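Local coordinates for protein SusD homolog (Bacteroides thetaiotaomicron VPI-5482, PDB 3IV0) that probably binds glycans at the outer membrane as a SusD-family lipoprotein, although its own ligand is not known, at residues R120-A125 / E184-S189; D49-P54 / H428-L433; N230-G235 / L372-A377. All coordinates share one frame; numbering follows the deposited sequence. Where two conformers were deposited one is given.

Contact 1. Residues R120-A125 / E184-S189; sequences RSRFKA and EVLPWS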
loop_
_atom_site.group_PDB
_atom_site.type_symbol
_atom_site.label_atom_id
_atom_site.label_comp_id
_atom_site.label_asym_id
_atom_site.label_seq_id
_atom_site.Cartn_x
_atom_site.Cartn_y
_atom_site.Cartn_z
ATOM N N ARG A 120 21.535 -9.898 -14.577
ATOM C CA ARG A 120 21.101 -11.136 -13.934
ATOM C C ARG A 120 20.896 -10.926 -12.439
ATOM O O ARG A 120 19.852 -11.332 -11.881
ATOM C CB ARG A 120 22.104 -12.287 -14.199
ATOM C CG ARG A 120 21.722 -13.555 -13.500
ATOM C CD ARG A 120 22.016 -14.853 -14.193
ATOM N NE ARG A 120 23.268 -14.887 -14.949
ATOM C CZ ARG A 120 23.418 -15.637 -16.025
ATOM N NH1 ARG A 120 22.411 -16.371 -16.466
ATOM N NH2 ARG A 120 24.558 -15.612 -16.695
ATOM N N SER A 121 21.836 -10.256 -11.789
ATOM C CA SER A 121 21.734 -9.961 -10.368
ATOM C C SER A 121 20.563 -9.026 -10.091
ATOM O O SER A 121 19.846 -9.212 -9.093
ATOM C CB SER A 121 22.995 -9.315 -9.832
ATOM O OG SER A 121 24.090 -10.225 -9.940
ATOM N N ARG A 122 20.350 -8.037 -10.938
ATOM C CA ARG A 122 19.243 -7.108 -10.750
ATOM C C ARG A 122 17.911 -7.824 -10.862
ATOM O O ARG A 122 17.019 -7.593 -10.031
ATOM C CB ARG A 122 19.331 -5.996 -11.784
ATOM C CG ARG A 122 18.186 -4.988 -11.679
ATOM C CD ARG A 122 18.373 -3.797 -12.567
ATOM N NE ARG A 122 19.584 -3.120 -12.186
ATOM C CZ ARG A 122 20.175 -2.156 -12.862
ATOM N NH1 ARG A 122 19.641 -1.718 -13.993
ATOM N NH2 ARG A 122 21.310 -1.643 -12.401
ATOM N N PHE A 123 17.720 -8.689 -11.839
ATOM C CA PHE A 123 16.441 -9.345 -12.038
ATOM C C PHE A 123 16.154 -10.272 -10.865
ATOM O O PHE A 123 15.004 -10.428 -10.441
ATOM C CB PHE A 123 16.396 -10.079 -13.387
ATOM C CG PHE A 123 16.528 -9.177 -14.610
ATOM C CD1 PHE A 123 16.451 -7.808 -14.530
ATOM C CD2 PHE A 123 16.684 -9.761 -15.867
ATOM C CE1 PHE A 123 16.571 -7.022 -15.678
ATOM C CE2 PHE A 123 16.809 -8.976 -17.015
ATOM C CZ PHE A 123 16.755 -7.634 -16.928
ATOM N N LYS A 124 17.191 -10.908 -10.337
ATOM C CA LYS A 124 17.022 -11.735 -9.162
ATOM C C LYS A 124 16.566 -10.845 -8.015
ATOM O O LYS A 124 15.643 -11.220 -7.269
ATOM C CB LYS A 124 18.318 -12.442 -8.778
ATOM C CG LYS A 124 18.717 -13.591 -9.703
ATOM C CD LYS A 124 20.068 -14.181 -9.224
ATOM C CE LYS A 124 20.571 -15.294 -10.088
ATOM N NZ LYS A 124 22.001 -15.574 -9.683
ATOM N N ALA A 125 17.232 -9.714 -7.797
ATOM C CA ALA A 125 16.864 -8.796 -6.701
ATOM C C ALA A 125 15.430 -8.313 -6.844
ATOM O O ALA A 125 14.672 -8.272 -5.842
ATOM C CB ALA A 125 17.795 -7.626 -6.661
ATOM N N GLU A 184 24.367 -0.503 -6.929
ATOM C CA GLU A 184 24.590 -0.811 -8.342
ATOM C C GLU A 184 23.605 -1.823 -8.906
ATOM O O GLU A 184 23.099 -1.676 -10.013
ATOM C CB GLU A 184 26.015 -1.325 -8.557
ATOM C CG GLU A 184 27.045 -0.272 -8.234
ATOM C CD GLU A 184 28.468 -0.729 -8.503
ATOM O OE1 GLU A 184 28.659 -1.903 -8.884
ATOM O OE2 GLU A 184 29.392 0.094 -8.332
ATOM N N VAL A 185 23.382 -2.895 -8.150
ATOM C CA VAL A 185 22.435 -3.914 -8.550
ATOM C C VAL A 185 20.995 -3.372 -8.507
ATOM O O VAL A 185 20.248 -3.529 -9.471
ATOM C CB VAL A 185 22.597 -5.167 -7.691
ATOM C CG1 VAL A 185 21.513 -6.169 -8.014
ATOM C CG2 VAL A 185 23.980 -5.792 -7.936
ATOM N N LEU A 186 20.618 -2.732 -7.406
ATOM C CA LEU A 186 19.381 -1.919 -7.356
ATOM C C LEU A 186 19.790 -0.495 -7.073
ATOM O O LEU A 186 20.237 -0.176 -5.994
ATOM C CB LEU A 186 18.437 -2.422 -6.250
ATOM C CG LEU A 186 17.847 -3.807 -6.484
ATOM C CD1 LEU A 186 17.032 -4.205 -5.239
ATOM C CD2 LEU A 186 16.994 -3.893 -7.751
ATOM N N PRO A 187 19.614 0.390 -8.052
ATOM C CA PRO A 187 20.049 1.740 -7.793
ATOM C C PRO A 187 19.061 2.439 -6.884
ATOM O O PRO A 187 17.962 1.906 -6.624
ATOM C CB PRO A 187 20.014 2.381 -9.174
ATOM C CG PRO A 187 18.871 1.683 -9.849
ATOM C CD PRO A 187 18.983 0.260 -9.373
ATOM N N TRP A 188 19.425 3.614 -6.416
ATOM C CA TRP A 188 18.481 4.445 -5.677
ATOM C C TRP A 188 17.310 4.851 -6.556
ATOM O O TRP A 188 16.180 4.909 -6.111
ATOM C CB TRP A 188 19.131 5.697 -5.113
ATOM C CG TRP A 188 20.140 5.445 -4.035
ATOM C CD1 TRP A 188 21.492 5.467 -4.179
ATOM C CD2 TRP A 188 19.883 5.111 -2.667
ATOM N NE1 TRP A 188 22.101 5.185 -2.978
ATOM C CE2 TRP A 188 21.132 4.981 -2.031
ATOM C CE3 TRP A 188 18.724 4.976 -1.907
ATOM C CZ2 TRP A 188 21.246 4.702 -0.674
ATOM C CZ3 TRP A 188 18.851 4.694 -0.557
ATOM C CH2 TRP A 188 20.102 4.561 0.027
ATOM N N SER A 189 17.586 5.123 -7.822
ATOM C CA SER A 189 16.527 5.472 -8.727
ATOM C C SER A 189 16.993 5.392 -10.169
ATOM O O SER A 189 18.162 5.552 -10.483
ATOM C CB SER A 189 16.036 6.882 -8.435
ATOM O OG SER A 189 17.059 7.826 -8.709
#

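Contact 2. Residues D49-P54 / H428-L433; sequences DMRCAP and HYYYDL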
loop_
_atom_site.group_PDB
_atom_site.type_symbol
_atom_site.label_atom_id
_atom_site.label_comp_id
_atom_site.label_asym_id
_atom_site.label_seq_id
_atom_site.Cartn_x
_atom_site.Cartn_y
_atom_site.Cartn_z
ATOM N N ASP A 49 -7.981 1.489 1.940
ATOM C CA ASP A 49 -8.637 2.795 2.121
ATOM C C ASP A 49 -10.006 2.672 2.803
ATOM O O ASP A 49 -10.335 3.469 3.673
ATOM C CB ASP A 49 -8.830 3.455 0.776
ATOM C CG ASP A 49 -7.555 3.750 0.095
ATOM O OD1 ASP A 49 -6.710 4.428 0.706
ATOM O OD2 ASP A 49 -7.405 3.346 -1.085
HETATM N N MSE A 50 -10.826 1.733 2.376
HETATM C CA MSE A 50 -12.264 1.747 2.675
HETATM C C MSE A 50 -12.632 1.029 3.969
HETATM O O MSE A 50 -13.598 1.406 4.656
HETATM C CB MSE A 50 -13.007 1.139 1.484
HETATM C CG MSE A 50 -12.895 1.975 0.184
HETATM SE SE MSE A 50 -13.729 1.102 -1.269
HETATM C CE MSE A 50 -15.572 1.420 -0.821
ATOM N N ARG A 51 -11.904 -0.007 4.320
ATOM C CA ARG A 51 -12.264 -0.855 5.432
ATOM C C ARG A 51 -12.112 -0.103 6.740
ATOM O O ARG A 51 -11.070 0.499 7.019
ATOM C CB ARG A 51 -11.390 -2.092 5.452
ATOM C CG ARG A 51 -11.881 -3.133 6.410
ATOM C CD ARG A 51 -11.107 -4.422 6.255
ATOM N NE ARG A 51 -11.545 -5.440 7.205
ATOM C CZ ARG A 51 -11.016 -6.638 7.291
ATOM N NH1 ARG A 51 -10.000 -6.977 6.511
ATOM N NH2 ARG A 51 -11.442 -7.491 8.176
ATOM N N CYS A 52 -13.177 -0.100 7.554
ATOM C CA CYS A 52 -13.240 0.647 8.821
ATOM C C CYS A 52 -13.081 2.149 8.647
ATOM O O CYS A 52 -12.781 2.838 9.615
ATOM C CB CYS A 52 -12.243 0.112 9.859
ATOM S SG CYS A 52 -12.532 -1.617 10.295
ATOM N N ALA A 53 -13.239 2.668 7.418
ATOM C CA ALA A 53 -13.206 4.088 7.164
ATOM C C ALA A 53 -14.608 4.696 7.398
ATOM O O ALA A 53 -15.617 4.022 7.135
ATOM C CB ALA A 53 -12.754 4.355 5.723
ATOM N N PRO A 54 -14.651 5.939 7.870
ATOM C CA PRO A 54 -15.932 6.634 8.114
ATOM C C PRO A 54 -16.506 7.191 6.808
ATOM O O PRO A 54 -16.564 8.409 6.585
ATOM C CB PRO A 54 -15.536 7.712 9.101
ATOM C CG PRO A 54 -14.167 8.064 8.735
ATOM C CD PRO A 54 -13.508 6.760 8.289
ATOM N N HIS A 428 -3.159 2.961 2.885
ATOM C CA HIS A 428 -2.494 2.755 4.153
ATOM C C HIS A 428 -3.399 2.805 5.373
ATOM O O HIS A 428 -3.034 2.263 6.388
ATOM C CB HIS A 428 -1.360 3.759 4.332
ATOM C CG HIS A 428 -0.231 3.551 3.388
ATOM N ND1 HIS A 428 0.685 2.535 3.575
ATOM C CD2 HIS A 428 0.081 4.161 2.224
ATOM C CE1 HIS A 428 1.546 2.568 2.563
ATOM N NE2 HIS A 428 1.212 3.543 1.744
ATOM N N TYR A 429 -4.519 3.502 5.310
ATOM C CA TYR A 429 -5.348 3.770 6.460
ATOM C C TYR A 429 -5.642 2.544 7.296
ATOM O O TYR A 429 -5.320 2.488 8.495
ATOM C CB TYR A 429 -6.642 4.423 5.986
ATOM C CG TYR A 429 -7.715 4.486 7.048
ATOM C CD1 TYR A 429 -7.641 5.406 8.095
ATOM C CD2 TYR A 429 -8.815 3.651 6.969
ATOM C CE1 TYR A 429 -8.673 5.437 9.079
ATOM C CE2 TYR A 429 -9.821 3.660 7.936
ATOM C CZ TYR A 429 -9.764 4.574 8.944
ATOM O OH TYR A 429 -10.815 4.531 9.874
ATOM N N TYR A 430 -6.275 1.548 6.680
ATOM C CA TYR A 430 -6.713 0.413 7.452
ATOM C C TYR A 430 -5.530 -0.362 8.010
ATOM O O TYR A 430 -5.543 -0.826 9.145
ATOM C CB TYR A 430 -7.626 -0.502 6.624
ATOM C CG TYR A 430 -7.993 -1.738 7.367
ATOM C CD1 TYR A 430 -8.955 -1.729 8.362
ATOM C CD2 TYR A 430 -7.356 -2.916 7.110
ATOM C CE1 TYR A 430 -9.280 -2.889 9.045
ATOM C CE2 TYR A 430 -7.661 -4.062 7.767
ATOM C CZ TYR A 430 -8.624 -4.059 8.755
ATOM O OH TYR A 430 -8.968 -5.198 9.448
ATOM N N TYR A 431 -4.520 -0.522 7.168
ATOM C CA TYR A 431 -3.373 -1.317 7.532
ATOM C C TYR A 431 -2.574 -0.639 8.653
ATOM O O TYR A 431 -2.100 -1.321 9.574
ATOM C CB TYR A 431 -2.546 -1.540 6.276
ATOM C CG TYR A 431 -3.211 -2.452 5.277
ATOM C CD1 TYR A 431 -3.616 -3.733 5.634
ATOM C CD2 TYR A 431 -3.363 -2.074 3.960
ATOM C CE1 TYR A 431 -4.210 -4.587 4.709
ATOM C CE2 TYR A 431 -3.937 -2.935 3.014
ATOM C CZ TYR A 431 -4.305 -4.192 3.396
ATOM O OH TYR A 431 -4.817 -5.105 2.467
ATOM N N ASP A 432 -2.500 0.690 8.637
ATOM C CA ASP A 432 -1.876 1.428 9.753
ATOM C C ASP A 432 -2.664 1.194 11.037
ATOM O O ASP A 432 -2.087 1.035 12.111
ATOM C CB ASP A 432 -1.826 2.913 9.431
ATOM C CG ASP A 432 -0.696 3.286 8.494
ATOM O OD1 ASP A 432 0.201 2.458 8.212
ATOM O OD2 ASP A 432 -0.631 4.494 8.167
ATOM N N LEU A 433 -3.989 1.212 10.936
ATOM C CA LEU A 433 -4.774 0.943 12.117
ATOM C C LEU A 433 -4.514 -0.430 12.669
ATOM O O LEU A 433 -4.484 -0.624 13.906
ATOM C CB LEU A 433 -6.261 1.112 11.824
ATOM C CG LEU A 433 -6.775 2.522 11.578
ATOM C CD1 LEU A 433 -8.246 2.423 11.186
ATOM C CD2 LEU A 433 -6.650 3.381 12.822
#

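Contact 3. Residues N230-G235 / L372-A377; sequences NVVSLG and LLYAEA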
loop_
_atom_site.group_PDB
_atom_site.type_symbol
_atom_site.label_atom_id
_atom_site.label_comp_id
_atom_site.label_asym_id
_atom_site.label_seq_id
_atom_site.Cartn_x
_atom_site.Cartn_y
_atom_site.Cartn_z
ATOM N N ASN A 230 15.318 -1.733 13.939
ATOM C CA ASN A 230 15.512 -2.042 12.536
ATOM C C ASN A 230 14.964 -0.916 11.667
ATOM O O ASN A 230 15.554 -0.541 10.681
ATOM C CB ASN A 230 14.789 -3.335 12.154
ATOM C CG ASN A 230 15.435 -4.596 12.728
ATOM O OD1 ASN A 230 16.578 -4.574 13.228
ATOM N ND2 ASN A 230 14.688 -5.694 12.671
ATOM N N VAL A 231 13.800 -0.393 12.016
ATOM C CA VAL A 231 13.204 0.688 11.220
ATOM C C VAL A 231 14.080 1.920 11.287
ATOM O O VAL A 231 14.286 2.606 10.280
ATOM C CB VAL A 231 11.795 1.035 11.666
ATOM C CG1 VAL A 231 11.266 2.254 10.930
ATOM C CG2 VAL A 231 10.852 -0.151 11.471
ATOM N N VAL A 232 14.622 2.230 12.470
ATOM C CA VAL A 232 15.557 3.366 12.582
ATOM C C VAL A 232 16.797 3.171 11.713
ATOM O O VAL A 232 17.244 4.092 11.007
ATOM C CB VAL A 232 15.932 3.605 14.048
ATOM C CG1 VAL A 232 17.060 4.621 14.168
ATOM C CG2 VAL A 232 14.694 4.043 14.845
ATOM N N SER A 233 17.345 1.960 11.744
ATOM C CA SER A 233 18.472 1.621 10.885
ATOM C C SER A 233 18.139 1.858 9.410
ATOM O O SER A 233 18.913 2.440 8.661
ATOM C CB SER A 233 18.876 0.153 11.078
ATOM O OG SER A 233 19.988 -0.200 10.274
ATOM N N LEU A 234 16.973 1.379 9.011
ATOM C CA LEU A 234 16.503 1.520 7.644
ATOM C C LEU A 234 16.296 2.985 7.277
ATOM O O LEU A 234 16.589 3.422 6.161
ATOM C CB LEU A 234 15.205 0.729 7.486
ATOM C CG LEU A 234 15.447 -0.788 7.404
ATOM C CD1 LEU A 234 14.177 -1.512 7.685
ATOM C CD2 LEU A 234 16.031 -1.142 6.003
ATOM N N GLY A 235 15.780 3.763 8.205
ATOM C CA GLY A 235 15.649 5.213 7.986
ATOM C C GLY A 235 16.981 5.897 7.769
ATOM O O GLY A 235 17.127 6.765 6.927
ATOM N N LEU A 372 7.761 9.347 7.735
ATOM C CA LEU A 372 6.858 9.224 8.886
ATOM C C LEU A 372 7.013 7.910 9.585
ATOM O O LEU A 372 6.911 7.853 10.801
ATOM C CB LEU A 372 5.412 9.492 8.487
ATOM C CG LEU A 372 5.110 10.937 8.036
ATOM C CD1 LEU A 372 3.741 11.033 7.368
ATOM C CD2 LEU A 372 5.259 11.952 9.188
ATOM N N LEU A 373 7.306 6.828 8.871
ATOM C CA LEU A 373 7.609 5.550 9.524
ATOM C C LEU A 373 8.867 5.625 10.378
ATOM O O LEU A 373 8.937 5.072 11.469
ATOM C CB LEU A 373 7.760 4.434 8.496
ATOM C CG LEU A 373 6.533 4.055 7.651
ATOM C CD1 LEU A 373 6.900 2.852 6.770
ATOM C CD2 LEU A 373 5.303 3.786 8.527
ATOM N N TYR A 374 9.890 6.285 9.849
ATOM C CA TYR A 374 11.143 6.532 10.557
ATOM C C TYR A 374 10.851 7.337 11.832
ATOM O O TYR A 374 11.228 6.950 12.927
ATOM C CB TYR A 374 12.084 7.246 9.590
ATOM C CG TYR A 374 13.471 7.550 10.031
ATOM C CD1 TYR A 374 14.003 7.083 11.209
ATOM C CD2 TYR A 374 14.293 8.274 9.193
ATOM C CE1 TYR A 374 15.325 7.375 11.556
ATOM C CE2 TYR A 374 15.595 8.553 9.535
ATOM C CZ TYR A 374 16.094 8.128 10.721
ATOM O OH TYR A 374 17.384 8.444 11.095
ATOM N N ALA A 375 10.086 8.414 11.690
ATOM C CA ALA A 375 9.695 9.186 12.862
ATOM C C ALA A 375 8.924 8.330 13.860
ATOM O O ALA A 375 9.143 8.436 15.076
ATOM C CB ALA A 375 8.856 10.377 12.453
ATOM N N GLU A 376 7.967 7.529 13.396
ATOM C CA GLU A 376 7.174 6.705 14.269
ATOM C C GLU A 376 8.048 5.785 15.100
ATOM O O GLU A 376 7.833 5.628 16.307
ATOM C CB GLU A 376 6.218 5.871 13.410
ATOM C CG GLU A 376 5.419 4.859 14.173
ATOM C CD GLU A 376 4.489 4.052 13.305
ATOM O OE1 GLU A 376 4.150 4.517 12.216
ATOM O OE2 GLU A 376 4.091 2.948 13.756
ATOM N N ALA A 377 9.020 5.129 14.481
ATOM C CA ALA A 377 9.896 4.188 15.168
ATOM C C ALA A 377 10.744 4.913 16.188
ATOM O O ALA A 377 10.922 4.437 17.313
ATOM C CB ALA A 377 10.784 3.384 14.168
#

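Contact 1. Residues R120-A125 / E184-S189
Arg122 reaches off its helix and lays one edge of its guanidinium group against two successive backbone carbonyls of the loop 184-189. Arg122 NE donates to Val185 O at 2.8 Å. The donor is tilted from the plane of that carbonyl, and the oxygen lies somewhat out of the guanidinium plane. Arg122 NH2 donates to Glu184 O at 3.0 Å. Glu184 O lies in the guanidinium plane, and NH2 meets it nearly head-on to the C=O bond. Two neighbouring N-H groups are thus used on two neighbouring peptides, which fixes the rotation of the flat group. The side chain is extended as far as CD and then bends at chi3 (-61°), which turns NE and NH2 back to the loop.

Next to this polar grip lies an apolar patch. Val185 has CG1 anti to its backbone N (chi1 174°). That branch of Val185 rests on the helix backbone, with CG1 3.6 Å from Ser121 O, and also meets Ser121 CB. Ser121 OG is engaged within its own helix, with Glu117 O. Further along the helix, the methyl of Ala125 sits against the branched end of Leu186, with Ala125 CB 3.8 Å from Leu186 CD1. This is packing of a loop on a helix, with main-chain carbonyls as the only acceptors between the two segments.

Asp180 accepts bonds from the backbone N atoms of Glu184, Val185 and Leu186, which ties down this part of the loop. Leu186 also touches Val205 of helix 202-219. The loop therefore runs between helix 117-142 and helix 202-219, while Phe123, pointing away from it, packs on helix 19-39.

Contact 2. Residues D49-P54 / H428-L433
Asp49 begins the contact through its backbone, with Asp49 O 3.6 Å from CD2 of the Tyr429 ring. Its carboxylate turns to other partners, Thr45 and the backbone N of Gly427, the residue just before the second segment.

Arg51 follows at the point where the chain leaves helix 43-50. Its CG is anti to the backbone N (chi1 -169°), and the extended chain carries CB to CD over one face of Tyr430 and takes the guanidinium past its rim. Arg51 CD makes a CH-pi contact, 3.7 Å from the centroid of the Tyr430 ring. The guanidinium is turned nearly parallel to the ring, with planes 8° apart, but is shifted outward, so that Tyr430 OH sits over its centre, 3.3 Å from Arg51 CZ. The two polar groups lie close but do not bond to each other: Tyr430 OH pairs with Trp459 O, and Arg51 NH2 with Asn71 and Thr460 O.

A type II beta turn from Met50 to Ala53, closed by Ala53 N to Met50 O, reverses the chain here. Its packing brings an early part of the SusD-family chain against the start of helix 429-436, far along the sequence. At the turn, Cys52 SG approaches the edge of Tyr430, a sulfur-aromatic contact with SG 3.7 Å from Tyr430 CE1. Cys52 O takes a hydrogen bond of 2.6 Å from Tyr429 OH, which comes from above the carbonyl plane.

Ala53 CB packs on Tyr429 CE2 at 3.7 Å. Pro54 meets the hydroxyl end of the same tyrosine, with its CD 3.8 Å from Tyr429 OH. Pro54 and Tyr429 both also touch Tyr306 of helix 304-310.

Contact 3. Residues N230-G235 / L372-A377
Helices 224-238 and 367-381 run roughly antiparallel here, with segment axes 8.6 Å apart at closest approach and an angle of 138° between their directions. The backbones come nearest at Gly235 and Tyr374, whose CA atoms are 5.4 Å apart.

Tyr374 has CG anti to the backbone N (chi1 -176°), which sends the ring out across to the opposing helix and sets one face on its backbone. Gly235 CA faces the centre of the ring in a CH-pi contact, 3.6 Å from the Tyr374 centroid. The following peptide continues along that face, with Gly235 C 3.5 Å from Tyr374 CE2. Val232 approaches the CE1 corner of the ring obliquely: its CG1 is 4.2 Å from Tyr374 CE1, and the two side chains cross at about a right angle.

The other half of the contact is aliphatic. Ala377 points its methyl at the first helix, where two valines receive it. Val231 CG1 meets Ala377 CB at 3.5 Å, a tight carbon pair, and Val232 CG2 reaches Ala377 CB at 4.0 Å. Val231 CG1 also lies over the backbone at Leu373 O.

This is helix-to-helix packing in the mainly helical SusD-family fold. Leu373 and Val231 both continue to helix 202-219, and Tyr374 also touches Leu391 of helix 385-398. The two segments meet without hydrogen bonds or charge pairs between them. Their association therefore rests on close fit and burial of apolar surface, and it is the bare backbone at Gly235 that lets an aromatic face settle directly on a helix.

Overall arrangement
Contact 2 spans the chain, pairing 49-54 with 428-433. Contacts 1 and 3 are both nested inside the loop it closes, and contact 1 closes before contact 3 opens. Contacts 1 and 2 lie on opposite sides of the chain's centre, with their centres about 33 Å apart. Contact 3 has its centre about 23 Å from that of contact 1 and about 21 Å from that of contact 2. None of them touch. Helix 202-219 packs against both contacts 1 and 3. Glu376 of contact 3 pairs with Arg435, which also pairs with Asp432 of contact 2. The mainly helical fold is thus tied together across early, middle and late parts of the sequence.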